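Local coordinates for hypothetical protein (Pseudomonas syringae pv. tomato, PDB 2PAG) that is of unknown molecular function but binds calcium and belongs to the SMI1/KNR4 family of the SUKH clan, at residues 24-29 and 61-66; 34-39 and 86-91. All coordinates share one frame; numbering follows the deposited sequence.

Contacts 1 and 2 belong to the same compact SMI1/KNR4-type chain, their centres 13 Å apart and their nearest atoms about 4 Å apart without touching. Helix 24-34 links them: contact 1 uses its first turns, and contact 2 begins where it ends and runs into helix 40-49. In chain order the segments alternate, 24-29, 34-39, 61-66, then 86-91, so the two connections cross. Contact 1 ties the helix to the loop ahead of helix 71-81, whereas contact 2 joins the turn between two helices to strand 88-93, an outermost strand of the four-stranded antiparallel sheet. One end of helix 24-34 thus meets a loop, and the turn after its other end meets the sheet.

Contact 1 of 2, residues 24-29 and 61-66; sequences EDQLVE and TVTDPQ
Thr63 OG1 is hydrogen-bonded to the backbone O of Glu20, which leaves the other branch of the same side chain to meet Gln26. With chi1 at 61° the hydroxyl stands between the backbone N and carbonyl carbon, and CG2 is swung round to the helix side. Measured across, Thr63 CG2 lies 4.1 Å from Gln26 NE2 and 4.4 Å from Gln26 OE1. The methyl sits well off the plane of the amide and is displaced beyond its outer end, so it meets the group obliquely, and the pair is a van der Waals contact. Gln26 gets there on a chain extended beyond CG, and its OE1 is hydrogen-bonded to a residue next to one of the segments. The backbone N of Gln26 is bonded to Asp23 OD1, which ties this first helical turn to the chain just before it.

Deeper in, the contact is purely apolar. Leu27 CD1 comes within 4.2 Å of Val62 CG2, where the CA atoms of the two segments come nearest, 7.3 Å between Leu27 CA and Val62 CA. This is a helix-against-loop packing of the SMI1/KNR4 domain: helix 24-34 is laid on the irregular segment between helix 40-49 and helix 71-81. Pro22 touches Leu27, Val62 and Thr63 alike, and Leu27 also packs on Lys43, Leu46 and Leu47 of helix 40-49.

The loop beyond Thr63 carries its own local bond. Asp64 OD1 accepts from Gln66 N at 2.9 Å, with an N-H...O angle of 153°, forming an Asx turn; the donor stands 58° out of the carboxylate plane.

Contact 2 of 2, residues 34-39 and 86-91; sequences LFINIP and ELIPIC
Ile88 overlaps the chain from Ile36 to Pro39 with one methyl. Its CD1 lies 3.7 Å from Ile36 CG1 and 4.0 Å from Ile36 CG2, reaching both branches of that side chain. The same CD1 is 4.0 Å from Pro39 CD and 4.2 Å from Ile38 CA, so four consecutive residues, Asn37 included through its carbonyl oxygen, curve round a single atom. An extended side chain delivers it, with CG1 anti to the carbonyl carbon (chi1 -56°) and chi2 at 172°; Ile36 and Ile88 run past one another in opposite directions.

The curve follows a Schellman motif. Phe35, with positive phi, closes helix 24-34, Ile36 N returns to Glu31 O and Phe35 N to Glu32 O, and Pro39 then takes the N-cap position of helix 40-49. Glu31 OE2 accepts from Ile38 N. Opposite, the Ile88 backbone is bonded to Val100 of strand 96-100, while its side chain also touches Phe42. The Pro39 side chain is about 7 Å from those of Glu101 and Asp103, both calcium ligands.

The methyl Ile88 CD1 lies beside Asn37 O at 3.9 Å. No hydrogen bond links the two segments, and Ile36, Ile38 and Pro39 all meet Ile88 through apolar atoms, which implies that these two segments are fitted together by shape and dispersion.

Contact 1 of 2, residues 24-29 and 61-66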
ATOM      1  N   GLU A  24     -10.620 -11.658  -0.764  1.00 20.99           N
ATOM      2  CA  GLU A  24     -11.346 -10.855   0.202  1.00 22.07           C
ATOM      3  C   GLU A  24     -11.252 -11.348   1.645  1.00 20.83           C
ATOM      4  O   GLU A  24     -11.137 -10.535   2.563  1.00 19.22           O
ATOM      5  CB  GLU A  24     -12.802 -10.715  -0.246  1.00 25.05           C
ATOM      6  CG  GLU A  24     -12.929  -9.882  -1.514  1.00 30.25           C
ATOM      7  CD  GLU A  24     -14.358  -9.701  -1.970  1.00 34.68           C
ATOM      8  OE1 GLU A  24     -14.980 -10.701  -2.392  1.00 36.28           O
ATOM      9  OE2 GLU A  24     -14.859  -8.558  -1.902  1.00 36.77           O
ATOM     10  N   ASP A  25     -11.271 -12.663   1.853  1.00 21.28           N
ATOM     11  CA  ASP A  25     -11.177 -13.210   3.206  1.00 22.15           C
ATOM     12  C   ASP A  25      -9.853 -12.843   3.867  1.00 20.81           C
ATOM     13  O   ASP A  25      -9.808 -12.551   5.065  1.00 20.94           O
ATOM     14  CB  ASP A  25     -11.324 -14.733   3.191  1.00 24.38           C
ATOM     15  CG  ASP A  25     -12.708 -15.182   2.773  1.00 27.27           C
ATOM     16  OD1 ASP A  25     -13.690 -14.791   3.438  1.00 28.51           O
ATOM     17  OD2 ASP A  25     -12.812 -15.930   1.775  1.00 31.49           O
ATOM     18  N   GLN A  26      -8.775 -12.869   3.091  1.00 20.47           N
ATOM     19  CA  GLN A  26      -7.464 -12.527   3.624  1.00 19.53           C
ATOM     20  C   GLN A  26      -7.435 -11.064   4.051  1.00 19.09           C
ATOM     21  O   GLN A  26      -6.839 -10.727   5.073  1.00 19.95           O
ATOM     22  CB  GLN A  26      -6.369 -12.819   2.588  1.00 20.46           C
ATOM     23  CG  GLN A  26      -6.021 -14.303   2.484  1.00 21.48           C
ATOM     24  CD  GLN A  26      -5.053 -14.622   1.356  1.00 22.68           C
ATOM     25  OE1 GLN A  26      -5.365 -14.428   0.180  1.00 23.87           O
ATOM     26  NE2 GLN A  26      -3.872 -15.122   1.710  1.00 24.28           N
ATOM     27  N   LEU A  27      -8.079 -10.191   3.280  1.00 18.83           N
ATOM     28  CA  LEU A  27      -8.105  -8.781   3.649  1.00 18.36           C
ATOM     29  C   LEU A  27      -8.911  -8.575   4.927  1.00 19.49           C
ATOM     30  O   LEU A  27      -8.544  -7.760   5.772  1.00 18.89           O
ATOM     31  CB  LEU A  27      -8.677  -7.925   2.520  1.00 21.53           C
ATOM     32  CG  LEU A  27      -7.650  -7.563   1.442  1.00 23.78           C
ATOM     33  CD1 LEU A  27      -7.190  -8.807   0.714  1.00 27.30           C
ATOM     34  CD2 LEU A  27      -8.266  -6.581   0.469  1.00 25.80           C
ATOM     35  N   VAL A  28     -10.010  -9.311   5.074  1.00 18.31           N
ATOM     36  CA  VAL A  28     -10.809  -9.182   6.286  1.00 17.64           C
ATOM     37  C   VAL A  28      -9.943  -9.568   7.485  1.00 18.46           C
ATOM     38  O   VAL A  28      -9.982  -8.902   8.519  1.00 18.66           O
ATOM     39  CB  VAL A  28     -12.074 -10.073   6.245  1.00 19.22           C
ATOM     40  CG1 VAL A  28     -12.732 -10.119   7.622  1.00 20.14           C
ATOM     41  CG2 VAL A  28     -13.061  -9.517   5.229  1.00 18.04           C
ATOM     42  N   GLU A  29      -9.148 -10.629   7.346  1.00 17.71           N
ATOM     43  CA  GLU A  29      -8.271 -11.065   8.439  1.00 19.01           C
ATOM     44  C   GLU A  29      -7.314  -9.953   8.861  1.00 18.41           C
ATOM     45  O   GLU A  29      -7.114  -9.713  10.055  1.00 17.05           O
ATOM     46  CB  GLU A  29      -7.440 -12.288   8.034  1.00 24.46           C
ATOM     47  CG  GLU A  29      -8.223 -13.576   7.860  1.00 30.76           C
ATOM     48  CD  GLU A  29      -7.311 -14.786   7.725  1.00 34.56           C
ATOM     49  OE1 GLU A  29      -6.426 -14.775   6.841  1.00 36.05           O
ATOM     50  OE2 GLU A  29      -7.480 -15.751   8.502  1.00 37.28           O
ATOM     51  N   THR A  61       1.842  -5.336   1.324  1.00 11.43           N
ATOM     52  CA  THR A  61       1.241  -6.598   0.920  1.00 11.58           C
ATOM     53  C   THR A  61       0.590  -7.251   2.138  1.00 11.96           C
ATOM     54  O   THR A  61       0.811  -6.828   3.271  1.00 12.15           O
ATOM     55  CB  THR A  61       2.307  -7.552   0.352  1.00 13.05           C
ATOM     56  OG1 THR A  61       3.343  -7.757   1.327  1.00 12.45           O
ATOM     57  CG2 THR A  61       2.910  -6.970  -0.917  1.00 12.95           C
ATOM     58  N   VAL A  62      -0.209  -8.287   1.907  1.00 13.26           N
ATOM     59  CA  VAL A  62      -0.868  -8.954   3.021  1.00 13.91           C
ATOM     60  C   VAL A  62      -0.830 -10.477   2.969  1.00 15.28           C
ATOM     61  O   VAL A  62      -1.425 -11.132   3.823  1.00 17.72           O
ATOM     62  CB  VAL A  62      -2.355  -8.534   3.116  1.00 14.52           C
ATOM     63  CG1 VAL A  62      -2.470  -7.025   3.275  1.00 15.32           C
ATOM     64  CG2 VAL A  62      -3.109  -9.000   1.876  1.00 15.14           C
ATOM     65  N   THR A  63      -0.113 -11.037   1.997  1.00 16.63           N
ATOM     66  CA  THR A  63      -0.070 -12.491   1.823  1.00 16.20           C
ATOM     67  C   THR A  63       1.154 -13.232   2.356  1.00 17.28           C
ATOM     68  O   THR A  63       1.152 -14.465   2.423  1.00 19.04           O
ATOM     69  CB  THR A  63      -0.235 -12.863   0.335  1.00 17.04           C
ATOM     70  OG1 THR A  63       0.846 -12.298  -0.418  1.00 17.27           O
ATOM     71  CG2 THR A  63      -1.565 -12.328  -0.210  1.00 15.82           C
ATOM     72  N   ASP A  64       2.199 -12.500   2.720  1.00 15.11           N
ATOM     73  CA  ASP A  64       3.408 -13.132   3.254  1.00 17.25           C
ATOM     74  C   ASP A  64       3.818 -12.479   4.575  1.00 17.92           C
ATOM     75  O   ASP A  64       4.489 -11.450   4.593  1.00 15.64           O
ATOM     76  CB  ASP A  64       4.552 -13.031   2.235  1.00 17.22           C
ATOM     77  CG  ASP A  64       5.871 -13.566   2.776  1.00 20.51           C
ATOM     78  OD1 ASP A  64       5.860 -14.230   3.833  1.00 18.91           O
ATOM     79  OD2 ASP A  64       6.922 -13.326   2.134  1.00 20.18           O
ATOM     80  N   PRO A  65       3.417 -13.077   5.706  1.00 19.76           N
ATOM     81  CA  PRO A  65       3.758 -12.526   7.022  1.00 20.27           C
ATOM     82  C   PRO A  65       5.251 -12.348   7.303  1.00 19.66           C
ATOM     83  O   PRO A  65       5.627 -11.671   8.262  1.00 21.07           O
ATOM     84  CB  PRO A  65       3.088 -13.505   7.993  1.00 24.14           C
ATOM     85  CG  PRO A  65       3.028 -14.790   7.205  1.00 28.21           C
ATOM     86  CD  PRO A  65       2.628 -14.314   5.838  1.00 23.15           C
ATOM     87  N   GLN A  66       6.101 -12.943   6.471  1.00 18.17           N
ATOM     88  CA  GLN A  66       7.543 -12.823   6.665  1.00 19.27           C
ATOM     89  C   GLN A  66       8.151 -11.717   5.813  1.00 17.20           C
ATOM     90  O   GLN A  66       9.341 -11.420   5.924  1.00 16.36           O
ATOM     91  CB  GLN A  66       8.232 -14.153   6.346  1.00 21.80           C
ATOM     92  CG  GLN A  66       7.874 -15.279   7.300  1.00 27.43           C
ATOM     93  CD  GLN A  66       8.358 -15.018   8.713  1.00 31.44           C
ATOM     94  OE1 GLN A  66       7.943 -14.052   9.359  1.00 34.61           O
ATOM     95  NE2 GLN A  66       9.245 -15.879   9.201  1.00 34.62           N
TER

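Contact 2 of 2, residues 34-39 and 86-91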
ATOM      1  N   LEU A  34      -5.648  -5.626  12.782  1.00 17.46           N
ATOM      2  CA  LEU A  34      -5.259  -4.250  13.070  1.00 17.61           C
ATOM      3  C   LEU A  34      -6.408  -3.432  13.643  1.00 17.77           C
ATOM      4  O   LEU A  34      -6.245  -2.256  13.979  1.00 16.22           O
ATOM      5  CB  LEU A  34      -4.730  -3.596  11.794  1.00 19.21           C
ATOM      6  CG  LEU A  34      -3.430  -4.202  11.258  1.00 19.39           C
ATOM      7  CD1 LEU A  34      -3.231  -3.797   9.810  1.00 20.96           C
ATOM      8  CD2 LEU A  34      -2.258  -3.738  12.106  1.00 20.31           C
ATOM      9  N   PHE A  35      -7.569  -4.070  13.757  1.00 17.05           N
ATOM     10  CA  PHE A  35      -8.777  -3.436  14.269  1.00 18.60           C
ATOM     11  C   PHE A  35      -9.026  -2.117  13.555  1.00 20.39           C
ATOM     12  O   PHE A  35      -9.236  -1.077  14.179  1.00 20.73           O
ATOM     13  CB  PHE A  35      -8.683  -3.196  15.778  1.00 16.44           C
ATOM     14  CG  PHE A  35     -10.013  -3.289  16.476  1.00 16.74           C
ATOM     15  CD1 PHE A  35     -10.640  -4.521  16.632  1.00 16.89           C
ATOM     16  CD2 PHE A  35     -10.662  -2.146  16.933  1.00 18.09           C
ATOM     17  CE1 PHE A  35     -11.895  -4.617  17.227  1.00 17.29           C
ATOM     18  CE2 PHE A  35     -11.919  -2.228  17.531  1.00 19.57           C
ATOM     19  CZ  PHE A  35     -12.542  -3.465  17.680  1.00 17.35           C
ATOM     20  N   ILE A  36      -8.998  -2.174  12.231  1.00 21.72           N
ATOM     21  CA  ILE A  36      -9.208  -0.995  11.414  1.00 23.56           C
ATOM     22  C   ILE A  36      -9.993  -1.406  10.180  1.00 24.42           C
ATOM     23  O   ILE A  36     -10.096  -2.590   9.857  1.00 24.66           O
ATOM     24  CB  ILE A  36      -7.858  -0.387  10.971  1.00 26.39           C
ATOM     25  CG1 ILE A  36      -8.075   1.005  10.371  1.00 28.38           C
ATOM     26  CG2 ILE A  36      -7.197  -1.300   9.946  1.00 26.81           C
ATOM     27  CD1 ILE A  36      -8.578   2.030  11.360  1.00 29.64           C
ATOM     28  N   ASN A  37     -10.563  -0.425   9.499  1.00 23.31           N
ATOM     29  CA  ASN A  37     -11.311  -0.696   8.286  1.00 23.37           C
ATOM     30  C   ASN A  37     -10.446  -0.145   7.164  1.00 21.35           C
ATOM     31  O   ASN A  37     -10.090   1.032   7.180  1.00 21.35           O
ATOM     32  CB  ASN A  37     -12.661   0.025   8.328  1.00 28.20           C
ATOM     33  CG  ASN A  37     -13.601  -0.431   7.232  1.00 31.82           C
ATOM     34  OD1 ASN A  37     -13.372  -0.173   6.050  1.00 33.66           O
ATOM     35  ND2 ASN A  37     -14.666  -1.121   7.620  1.00 35.30           N
ATOM     36  N   ILE A  38     -10.075  -0.995   6.210  1.00 16.62           N
ATOM     37  CA  ILE A  38      -9.258  -0.540   5.086  1.00 16.52           C
ATOM     38  C   ILE A  38     -10.182   0.158   4.092  1.00 15.87           C
ATOM     39  O   ILE A  38     -11.189  -0.413   3.678  1.00 15.60           O
ATOM     40  CB  ILE A  38      -8.555  -1.721   4.380  1.00 15.60           C
ATOM     41  CG1 ILE A  38      -7.608  -2.419   5.358  1.00 17.32           C
ATOM     42  CG2 ILE A  38      -7.787  -1.217   3.157  1.00 16.02           C
ATOM     43  CD1 ILE A  38      -7.025  -3.708   4.834  1.00 19.07           C
ATOM     44  N   PRO A  39      -9.861   1.409   3.710  1.00 15.58           N
ATOM     45  CA  PRO A  39     -10.692   2.159   2.760  1.00 15.75           C
ATOM     46  C   PRO A  39     -10.960   1.320   1.511  1.00 14.85           C
ATOM     47  O   PRO A  39     -10.084   0.576   1.071  1.00 13.64           O
ATOM     48  CB  PRO A  39      -9.841   3.396   2.468  1.00 17.42           C
ATOM     49  CG  PRO A  39      -9.117   3.612   3.755  1.00 18.96           C
ATOM     50  CD  PRO A  39      -8.686   2.200   4.112  1.00 16.62           C
ATOM     51  N   GLU A  86      -4.630   6.684  12.729  1.00 16.79           N
ATOM     52  CA  GLU A  86      -5.750   6.798  11.799  1.00 18.59           C
ATOM     53  C   GLU A  86      -5.345   6.658  10.329  1.00 17.49           C
ATOM     54  O   GLU A  86      -6.201   6.505   9.454  1.00 20.74           O
ATOM     55  CB  GLU A  86      -6.443   8.147  12.007  1.00 21.89           C
ATOM     56  CG  GLU A  86      -5.553   9.339  11.705  1.00 29.35           C
ATOM     57  CD  GLU A  86      -6.136  10.648  12.192  1.00 33.18           C
ATOM     58  OE1 GLU A  86      -7.296  10.955  11.840  1.00 36.37           O
ATOM     59  OE2 GLU A  86      -5.430  11.375  12.926  1.00 35.15           O
ATOM     60  N   LEU A  87      -4.044   6.714  10.064  1.00 15.22           N
ATOM     61  CA  LEU A  87      -3.518   6.596   8.705  1.00 14.32           C
ATOM     62  C   LEU A  87      -2.931   5.206   8.498  1.00 13.50           C
ATOM     63  O   LEU A  87      -2.158   4.723   9.330  1.00 15.64           O
ATOM     64  CB  LEU A  87      -2.423   7.646   8.471  1.00 13.84           C
ATOM     65  CG  LEU A  87      -2.803   9.118   8.652  1.00 14.33           C
ATOM     66  CD1 LEU A  87      -1.604  10.002   8.286  1.00 14.94           C
ATOM     67  CD2 LEU A  87      -4.010   9.450   7.770  1.00 17.47           C
ATOM     68  N   ILE A  88      -3.294   4.565   7.388  1.00 11.46           N
ATOM     69  CA  ILE A  88      -2.780   3.231   7.081  1.00 12.13           C
ATOM     70  C   ILE A  88      -1.736   3.313   5.976  1.00 11.44           C
ATOM     71  O   ILE A  88      -2.036   3.728   4.856  1.00 11.33           O
ATOM     72  CB  ILE A  88      -3.890   2.279   6.597  1.00 10.70           C
ATOM     73  CG1 ILE A  88      -5.013   2.207   7.630  1.00 14.02           C
ATOM     74  CG2 ILE A  88      -3.305   0.889   6.355  1.00 13.12           C
ATOM     75  CD1 ILE A  88      -6.233   1.443   7.142  1.00 14.84           C
ATOM     76  N   PRO A  89      -0.495   2.898   6.266  1.00 10.74           N
ATOM     77  CA  PRO A  89       0.543   2.961   5.232  1.00 12.29           C
ATOM     78  C   PRO A  89       0.234   2.147   3.989  1.00 13.24           C
ATOM     79  O   PRO A  89      -0.288   1.038   4.076  1.00 13.56           O
ATOM     80  CB  PRO A  89       1.779   2.423   5.945  1.00 13.03           C
ATOM     81  CG  PRO A  89       1.542   2.816   7.362  1.00 13.69           C
ATOM     82  CD  PRO A  89       0.080   2.507   7.564  1.00 11.83           C
ATOM     83  N   ILE A  90       0.541   2.712   2.825  1.00 12.92           N
ATOM     84  CA  ILE A  90       0.362   1.983   1.584  1.00 12.30           C
ATOM     85  C   ILE A  90       1.759   1.712   1.030  1.00 13.09           C
ATOM     86  O   ILE A  90       1.966   0.754   0.297  1.00 11.44           O
ATOM     87  CB  ILE A  90      -0.511   2.756   0.542  1.00 10.98           C
ATOM     88  CG1 ILE A  90      -0.575   1.942  -0.752  1.00 12.43           C
ATOM     89  CG2 ILE A  90       0.068   4.153   0.251  1.00 13.07           C
ATOM     90  CD1 ILE A  90      -1.578   2.460  -1.770  1.00 12.99           C
ATOM     91  N   CYS A  91       2.733   2.541   1.397  1.00 12.97           N
ATOM     92  CA  CYS A  91       4.080   2.299   0.900  1.00 13.03           C
ATOM     93  C   CYS A  91       5.173   3.020   1.665  1.00 14.32           C
ATOM     94  O   CYS A  91       5.137   4.235   1.829  1.00 13.89           O
ATOM     95  CB  CYS A  91       4.168   2.673  -0.582  1.00 13.65           C
ATOM     96  SG  CYS A  91       5.746   2.256  -1.368  1.00 15.49           S
TER